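Local coordinates for protein short-chain dehydrogenase/reductase SDR (Burkholderia phymatum, PDB 5IG2) that binds NAD and, as a member of the short-chain dehydrogenase/reductase family, probably uses it to oxidise a CH-OH group or to reduce the corresponding carbonyl, at residues 117-120 / 121-125; 170-173 / 174-178. All coordinates share one frame; numbering follows the deposited sequence.

Interaction 1: 117-120 / 121-125; sequences WVFG and VNVMG. With NAD (nicotinamide-adenine-dinucleotide), chain F.
Trp117 begins the turn by accepting the N-H of Val121 on its carbonyl, N to O 3.1 Å. Its indole and the Val121 side chain run side by side in the same direction; Trp117 CD1 lies 4.2 Å from Val121 CG2, a loose apolar touch. Both methyls of Val121 also meet the adenine of NAD: CG2 lies 3.6 Å from N6A, and CG1, set anti to the backbone N (chi1 -177°), lies 3.7 Å from N7A. Next along, Val118 O takes the backbone N-H of Asn122, and Val118 CG1 rests 3.5 Å from Asn122 ND2. The side-chain amide of Asn122 is bonded elsewhere, OD1 to the backbone N of Val101 and ND2 to Ser167 OG. Phe119 breaks the regular pattern, because its carbonyl accepts two N-H groups. The Met124 bond is the straighter (2.9 Å from N to Phe119 O, N-H...O 170°), whereas Val123 N approaches from above the carbonyl plane, with an N-H...O angle of 145°. The Phe119 ring lies alongside Val123, Phe119 CD2 to Val123 CG2 3.5 Å, and both residues pack on Phe119 of the second subunit. Gly120 O completes the series with a weak bond from Gly125 N. The i-to-i+5 bond at Phe119 O, with the weak one at Gly120 O, marks a pi-type widening at 121-124 in helix 112-140 of the SDR Rossmann fold.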
ATOM      1  N   TRP B 117      22.069  24.025 -51.077  1.00 13.91           N
ATOM      2  CA  TRP B 117      21.180  23.128 -50.351  1.00 14.57           C
ATOM      3  C   TRP B 117      19.909  23.852 -49.920  1.00 16.49           C
ATOM      4  O   TRP B 117      18.793  23.428 -50.244  1.00 13.64           O
ATOM      5  CB  TRP B 117      21.906  22.553 -49.136  1.00 14.49           C
ATOM      6  CG  TRP B 117      21.049  21.657 -48.263  1.00 14.96           C
ATOM      7  CD1 TRP B 117      20.141  20.725 -48.679  1.00 16.05           C
ATOM      8  CD2 TRP B 117      21.026  21.630 -46.827  1.00 15.32           C
ATOM      9  NE1 TRP B 117      19.567  20.106 -47.587  1.00 17.74           N
ATOM     10  CE2 TRP B 117      20.090  20.647 -46.440  1.00 19.06           C
ATOM     11  CE3 TRP B 117      21.712  22.340 -45.831  1.00 17.75           C
ATOM     12  CZ2 TRP B 117      19.824  20.348 -45.094  1.00 18.24           C
ATOM     13  CZ3 TRP B 117      21.439  22.051 -44.488  1.00 16.46           C
ATOM     14  CH2 TRP B 117      20.502  21.061 -44.135  1.00 15.18           C
ATOM     15  N   VAL B 118      20.069  24.962 -49.192  1.00 12.83           N
ATOM     16  CA  VAL B 118      18.914  25.667 -48.639  1.00 13.61           C
ATOM     17  C   VAL B 118      18.040  26.215 -49.754  1.00 14.62           C
ATOM     18  O   VAL B 118      16.808  26.113 -49.703  1.00 15.34           O
ATOM     19  CB  VAL B 118      19.369  26.789 -47.686  1.00 12.94           C
ATOM     20  CG1 VAL B 118      18.158  27.532 -47.110  1.00  8.05           C
ATOM     21  CG2 VAL B 118      20.239  26.219 -46.577  1.00 15.23           C
ATOM     22  N   PHE B 119      18.651  26.805 -50.778  1.00 11.99           N
ATOM     23  CA  PHE B 119      17.826  27.376 -51.832  1.00 14.30           C
ATOM     24  C   PHE B 119      17.192  26.292 -52.690  1.00 15.37           C
ATOM     25  O   PHE B 119      16.078  26.478 -53.200  1.00 14.42           O
ATOM     26  CB  PHE B 119      18.642  28.363 -52.670  1.00 14.96           C
ATOM     27  CG  PHE B 119      18.560  29.775 -52.146  1.00 14.67           C
ATOM     28  CD1 PHE B 119      19.246  30.139 -50.999  1.00 11.52           C
ATOM     29  CD2 PHE B 119      17.753  30.717 -52.767  1.00 15.11           C
ATOM     30  CE1 PHE B 119      19.153  31.433 -50.487  1.00 12.92           C
ATOM     31  CE2 PHE B 119      17.655  32.010 -52.271  1.00 14.81           C
ATOM     32  CZ  PHE B 119      18.358  32.370 -51.129  1.00 14.95           C
ATOM     33  N   GLY B 120      17.859  25.145 -52.828  1.00 15.41           N
ATOM     34  CA  GLY B 120      17.278  24.057 -53.593  1.00 13.62           C
ATOM     35  C   GLY B 120      15.998  23.531 -52.972  1.00 15.65           C
ATOM     36  O   GLY B 120      15.025  23.247 -53.674  1.00 16.62           O
ATOM     37  N   VAL B 121      15.974  23.398 -51.648  1.00 13.31           N
ATOM     38  CA  VAL B 121      14.757  22.924 -50.996  1.00 12.09           C
ATOM     39  C   VAL B 121      13.766  24.062 -50.820  1.00 12.30           C
ATOM     40  O   VAL B 121      12.601  23.960 -51.229  1.00 12.70           O
ATOM     41  CB  VAL B 121      15.080  22.265 -49.643  1.00 12.58           C
ATOM     42  CG1 VAL B 121      13.792  21.702 -49.016  1.00 10.78           C
ATOM     43  CG2 VAL B 121      16.171  21.188 -49.807  1.00 10.10           C
ATOM     44  N   ASN B 122      14.218  25.158 -50.202  1.00 12.76           N
ATOM     45  CA  ASN B 122      13.312  26.192 -49.713  1.00 12.42           C
ATOM     46  C   ASN B 122      12.743  27.052 -50.828  1.00 13.15           C
ATOM     47  O   ASN B 122      11.610  27.531 -50.714  1.00 14.64           O
ATOM     48  CB  ASN B 122      14.031  27.097 -48.708  1.00 13.53           C
ATOM     49  CG  ASN B 122      14.366  26.388 -47.412  1.00 13.92           C
ATOM     50  OD1 ASN B 122      14.259  25.167 -47.315  1.00 12.07           O
ATOM     51  ND2 ASN B 122      14.765  27.162 -46.393  1.00 12.63           N
ATOM     52  N   VAL B 123      13.501  27.276 -51.898  1.00 12.07           N
ATOM     53  CA  VAL B 123      13.003  28.083 -53.004  1.00 14.33           C
ATOM     54  C   VAL B 123      12.619  27.189 -54.181  1.00 17.04           C
ATOM     55  O   VAL B 123      11.464  27.194 -54.622  1.00 15.66           O
ATOM     56  CB  VAL B 123      14.034  29.143 -53.425  1.00 12.61           C
ATOM     57  CG1 VAL B 123      13.533  29.897 -54.667  1.00 13.96           C
ATOM     58  CG2 VAL B 123      14.300  30.094 -52.254  1.00 10.52           C
ATOM     59  N   MET B 124      13.577  26.414 -54.696  1.00 13.63           N
ATOM     60  CA  MET B 124      13.304  25.602 -55.877  1.00 15.51           C
ATOM     61  C   MET B 124      12.216  24.565 -55.616  1.00 15.21           C
ATOM     62  O   MET B 124      11.423  24.256 -56.514  1.00 17.35           O
ATOM     63  CB  MET B 124      14.589  24.935 -56.358  1.00 18.64           C
ATOM     64  CG  MET B 124      15.613  25.945 -56.849  1.00 27.58           C
ATOM     65  SD  MET B 124      14.912  27.108 -58.068  1.00 33.44           S
ATOM     66  CE  MET B 124      16.044  28.493 -57.889  1.00 34.05           C
ATOM     67  N   GLY B 125      12.164  24.001 -54.406  1.00 15.76           N
ATOM     68  CA  GLY B 125      11.092  23.061 -54.098  1.00 12.31           C
ATOM     69  C   GLY B 125       9.722  23.706 -54.224  1.00 14.69           C
ATOM     70  O   GLY B 125       8.800  23.129 -54.804  1.00 14.45           O
TER
HETATM   71  PA  NAD F 301      10.777  19.361 -39.922  1.00 13.13           P
HETATM   72  O1A NAD F 301      12.217  19.028 -39.980  1.00 13.39           O
HETATM   73  O2A NAD F 301      10.049  18.739 -38.721  1.00 12.48           O
HETATM   74  O5B NAD F 301       9.983  18.985 -41.250  1.00 14.29           O
HETATM   75  C5B NAD F 301      10.500  19.341 -42.546  1.00 11.74           C
HETATM   76  C4B NAD F 301      10.502  18.087 -43.377  1.00  8.74           C
HETATM   77  O4B NAD F 301      10.981  18.396 -44.704  1.00 14.11           O
HETATM   78  C3B NAD F 301      11.379  16.939 -42.846  1.00 13.20           C
HETATM   79  O3B NAD F 301      10.625  15.745 -42.673  1.00 12.03           O
HETATM   80  C2B NAD F 301      12.444  16.760 -43.940  1.00 14.67           C
HETATM   81  O2B NAD F 301      12.821  15.399 -44.117  1.00 14.54           O
HETATM   82  C1B NAD F 301      11.700  17.272 -45.165  1.00 12.91           C
HETATM   83  N9A NAD F 301      12.563  17.678 -46.266  1.00 11.50           N
HETATM   84  C8A NAD F 301      13.754  18.351 -46.189  1.00 12.09           C
HETATM   85  N7A NAD F 301      14.372  18.476 -47.339  1.00 14.41           N
HETATM   86  C5A NAD F 301      13.524  17.847 -48.238  1.00 12.36           C
HETATM   87  C6A NAD F 301      13.610  17.623 -49.624  1.00 14.18           C
HETATM   88  N6A NAD F 301      14.676  17.945 -50.363  1.00 15.25           N
HETATM   89  N1A NAD F 301      12.573  17.001 -50.225  1.00 13.34           N
HETATM   90  C2A NAD F 301      11.533  16.614 -49.476  1.00 13.72           C
HETATM   91  N3A NAD F 301      11.352  16.745 -48.157  1.00 13.17           N
HETATM   92  C4A NAD F 301      12.395  17.369 -47.593  1.00 11.34           C
HETATM   93  O3  NAD F 301      10.597  20.939 -39.867  1.00 12.47           O
HETATM   94  PN  NAD F 301       9.304  21.873 -39.977  1.00 12.45           P
HETATM   95  O1N NAD F 301       8.071  21.049 -39.897  1.00 10.03           O
HETATM   96  O2N NAD F 301       9.497  22.976 -39.010  1.00 12.27           O
HETATM   97  O5D NAD F 301       9.515  22.429 -41.454  1.00 11.30           O
HETATM   98  C5D NAD F 301       8.394  22.714 -42.319  1.00  8.90           C
HETATM   99  C4D NAD F 301       8.560  24.115 -42.855  1.00 11.13           C
HETATM  100  O4D NAD F 301       8.308  25.087 -41.812  1.00 12.40           O
HETATM  101  C3D NAD F 301       9.945  24.447 -43.424  1.00 11.50           C
HETATM  102  O3D NAD F 301       9.799  25.153 -44.650  1.00 12.02           O
HETATM  103  C2D NAD F 301      10.537  25.375 -42.361  1.00 10.87           C
HETATM  104  O2D NAD F 301      11.500  26.251 -42.933  1.00 10.46           O
HETATM  105  C1D NAD F 301       9.270  26.096 -41.925  1.00 11.72           C
HETATM  106  N1N NAD F 301       9.332  26.861 -40.587  1.00 13.12           N
HETATM  107  C2N NAD F 301       9.601  26.177 -39.461  1.00 11.09           C
HETATM  108  C3N NAD F 301       9.621  26.831 -38.242  1.00 10.77           C
HETATM  109  C7N NAD F 301       9.757  26.121 -36.931  1.00 11.17           C
HETATM  110  O7N NAD F 301      10.099  26.763 -35.926  1.00 11.71           O
HETATM  111  N7N NAD F 301       9.618  24.805 -36.918  1.00 12.35           N
HETATM  112  C4N NAD F 301       9.349  28.194 -38.214  1.00 12.65           C
HETATM  113  C5N NAD F 301       9.058  28.867 -39.388  1.00 15.31           C
HETATM  114  C6N NAD F 301       9.060  28.182 -40.576  1.00 14.82           C

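Interaction 2: 170-173 / 174-178; sequences AVVS and LTETL
Thr175 and Thr177 each return a hydroxyl to the carbonyl four residues earlier: OG1 of Thr175 lies 2.6 Å from Val171 O, and OG1 of Thr177 lies 2.7 Å from Ser173 O. Each carbonyl also receives the threonine's own amide N-H, from the other face of its plane, and therefore carries two bonds. In both threonines OG1 stands anti to the carbonyl carbon (chi1 -52° and -48°), which turns it back along the helix. Neither hydroxyl ends there: Thr175 OG1 is bonded to Asn148 ND2, and Thr177 OG1 to Asn165 ND2 of the second subunit. Glu176 N binds Val172 O at 2.9 Å, while its extended side chain runs beside Val172, bringing Glu176 OE2 to 3.5 Å from Val172 CG1. That carboxylate divides its partners: OE2 bonds Tyr259 OH, and OE1 bonds Ser157 and forms a salt bridge with Arg273, both of the second subunit. Leu174 N bonds Ala170 O, and the side chain folds back over the preceding turn, placing Leu174 CG 3.5 Å from Val171 O; its chi1 of 80° sets CG between the backbone N and the carbonyl carbon. Leu174 also touches Val126 of helix 112-140 and Asn148 of strand 144-149. The arrangement is a regular alpha-helical stretch in which threonine hydroxyls bond back to the main chain, in the helix of the beta-alpha-beta unit 144-149, 162-185, 189-194 of the Rossmann fold.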
ATOM      1  N   ALA B 170      12.399  35.103 -50.368  1.00 11.77           N
ATOM      2  CA  ALA B 170      12.067  34.696 -51.731  1.00 12.75           C
ATOM      3  C   ALA B 170      10.697  34.012 -51.780  1.00 13.63           C
ATOM      4  O   ALA B 170       9.880  34.309 -52.664  1.00 11.47           O
ATOM      5  CB  ALA B 170      13.168  33.785 -52.278  1.00  9.15           C
ATOM      6  N   VAL B 171      10.421  33.105 -50.830  1.00 12.80           N
ATOM      7  CA  VAL B 171       9.114  32.444 -50.785  1.00 12.80           C
ATOM      8  C   VAL B 171       8.006  33.468 -50.555  1.00 13.76           C
ATOM      9  O   VAL B 171       6.947  33.415 -51.196  1.00 12.95           O
ATOM     10  CB  VAL B 171       9.098  31.342 -49.706  1.00 11.02           C
ATOM     11  CG1 VAL B 171       7.674  30.722 -49.550  1.00 10.75           C
ATOM     12  CG2 VAL B 171      10.121  30.264 -50.028  1.00  8.52           C
ATOM     13  N   VAL B 172       8.236  34.422 -49.648  1.00  8.92           N
ATOM     14  CA  VAL B 172       7.226  35.449 -49.381  1.00 11.63           C
ATOM     15  C   VAL B 172       6.843  36.173 -50.669  1.00 14.07           C
ATOM     16  O   VAL B 172       5.664  36.236 -51.043  1.00 14.54           O
ATOM     17  CB  VAL B 172       7.723  36.441 -48.314  1.00  9.43           C
ATOM     18  CG1 VAL B 172       6.816  37.661 -48.292  1.00  9.34           C
ATOM     19  CG2 VAL B 172       7.744  35.785 -46.919  1.00 10.02           C
ATOM     20  N   SER B 173       7.835  36.720 -51.378  1.00 12.22           N
ATOM     21  CA  SER B 173       7.522  37.542 -52.543  1.00 11.84           C
ATOM     22  C   SER B 173       7.013  36.704 -53.710  1.00 13.92           C
ATOM     23  O   SER B 173       6.136  37.157 -54.462  1.00 14.43           O
ATOM     24  CB  SER B 173       8.740  38.346 -52.976  1.00 11.71           C
ATOM     25  OG  SER B 173       8.403  39.122 -54.107  1.00 14.83           O
ATOM     26  N   LEU B 174       7.555  35.495 -53.907  1.00 12.18           N
ATOM     27  CA  LEU B 174       7.032  34.680 -54.999  1.00 14.94           C
ATOM     28  C   LEU B 174       5.574  34.338 -54.745  1.00 11.65           C
ATOM     29  O   LEU B 174       4.770  34.303 -55.680  1.00 15.40           O
ATOM     30  CB  LEU B 174       7.869  33.412 -55.212  1.00 13.90           C
ATOM     31  CG  LEU B 174       7.739  32.154 -54.355  1.00 13.65           C
ATOM     32  CD1 LEU B 174       6.546  31.287 -54.750  1.00 10.77           C
ATOM     33  CD2 LEU B 174       9.012  31.331 -54.471  1.00 14.56           C
ATOM     34  N   THR B 175       5.207  34.129 -53.477  1.00  9.58           N
ATOM     35  CA  THR B 175       3.829  33.780 -53.166  1.00 10.32           C
ATOM     36  C   THR B 175       2.924  35.001 -53.283  1.00 13.36           C
ATOM     37  O   THR B 175       1.790  34.895 -53.763  1.00 12.49           O
ATOM     38  CB  THR B 175       3.751  33.154 -51.765  1.00 15.89           C
ATOM     39  OG1 THR B 175       4.708  32.080 -51.661  1.00 14.06           O
ATOM     40  CG2 THR B 175       2.326  32.605 -51.467  1.00 11.45           C
ATOM     41  N   GLU B 176       3.411  36.168 -52.851  1.00 13.20           N
ATOM     42  CA  GLU B 176       2.662  37.400 -53.072  1.00 14.42           C
ATOM     43  C   GLU B 176       2.422  37.634 -54.557  1.00 17.66           C
ATOM     44  O   GLU B 176       1.331  38.059 -54.959  1.00 18.20           O
ATOM     45  CB  GLU B 176       3.403  38.593 -52.459  1.00 15.86           C
ATOM     46  CG  GLU B 176       3.403  38.619 -50.931  1.00 14.82           C
ATOM     47  CD  GLU B 176       4.281  39.726 -50.356  1.00 15.04           C
ATOM     48  OE1 GLU B 176       4.990  40.405 -51.133  1.00 16.26           O
ATOM     49  OE2 GLU B 176       4.246  39.931 -49.122  1.00 14.06           O
ATOM     50  N   THR B 177       3.438  37.374 -55.388  1.00 12.81           N
ATOM     51  CA  THR B 177       3.261  37.552 -56.824  1.00 14.07           C
ATOM     52  C   THR B 177       2.283  36.536 -57.384  1.00 17.10           C
ATOM     53  O   THR B 177       1.454  36.871 -58.240  1.00 16.13           O
ATOM     54  CB  THR B 177       4.591  37.430 -57.557  1.00 17.12           C
ATOM     55  OG1 THR B 177       5.578  38.223 -56.892  1.00 16.87           O
ATOM     56  CG2 THR B 177       4.415  37.922 -58.993  1.00 14.60           C
ATOM     57  N   LEU B 178       2.382  35.287 -56.925  1.00 17.57           N
ATOM     58  CA  LEU B 178       1.448  34.259 -57.362  1.00 17.02           C
ATOM     59  C   LEU B 178       0.011  34.654 -57.040  1.00 19.53           C
ATOM     60  O   LEU B 178      -0.907  34.380 -57.827  1.00 18.68           O
ATOM     61  CB  LEU B 178       1.804  32.931 -56.696  1.00 16.70           C
ATOM     62  CG  LEU B 178       0.889  31.732 -56.959  1.00 14.13           C
ATOM     63  CD1 LEU B 178       0.924  31.347 -58.435  1.00 14.19           C
ATOM     64  CD2 LEU B 178       1.296  30.555 -56.055  1.00 11.77           C
TER

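How the interactions relate
Both interactions are buried, local helical contacts, on the adjacent helices 112-140 and 162-185, with centres about 14 Å apart. The helices meet directly: Asn122 O is 3.2 Å from Val171 CG2, and Val123 CG2 is 3.9 Å from Ala170 CB. Interaction 1 stands at the cofactor, where Val121 borders adenine, and its helix is locally widened; its side-chain contacts between the segments are mostly apolar, Asn122 being the polar exception. Interaction 2 keeps regular i-to-i+4 bonding and is richer in hydroxyl and carboxylate groups. Both reach the second subunit, but by different chemistry: interaction 1 through packing of Phe119, Val123 and Met124, interaction 2 through hydrogen bonds and a salt bridge as well as packing.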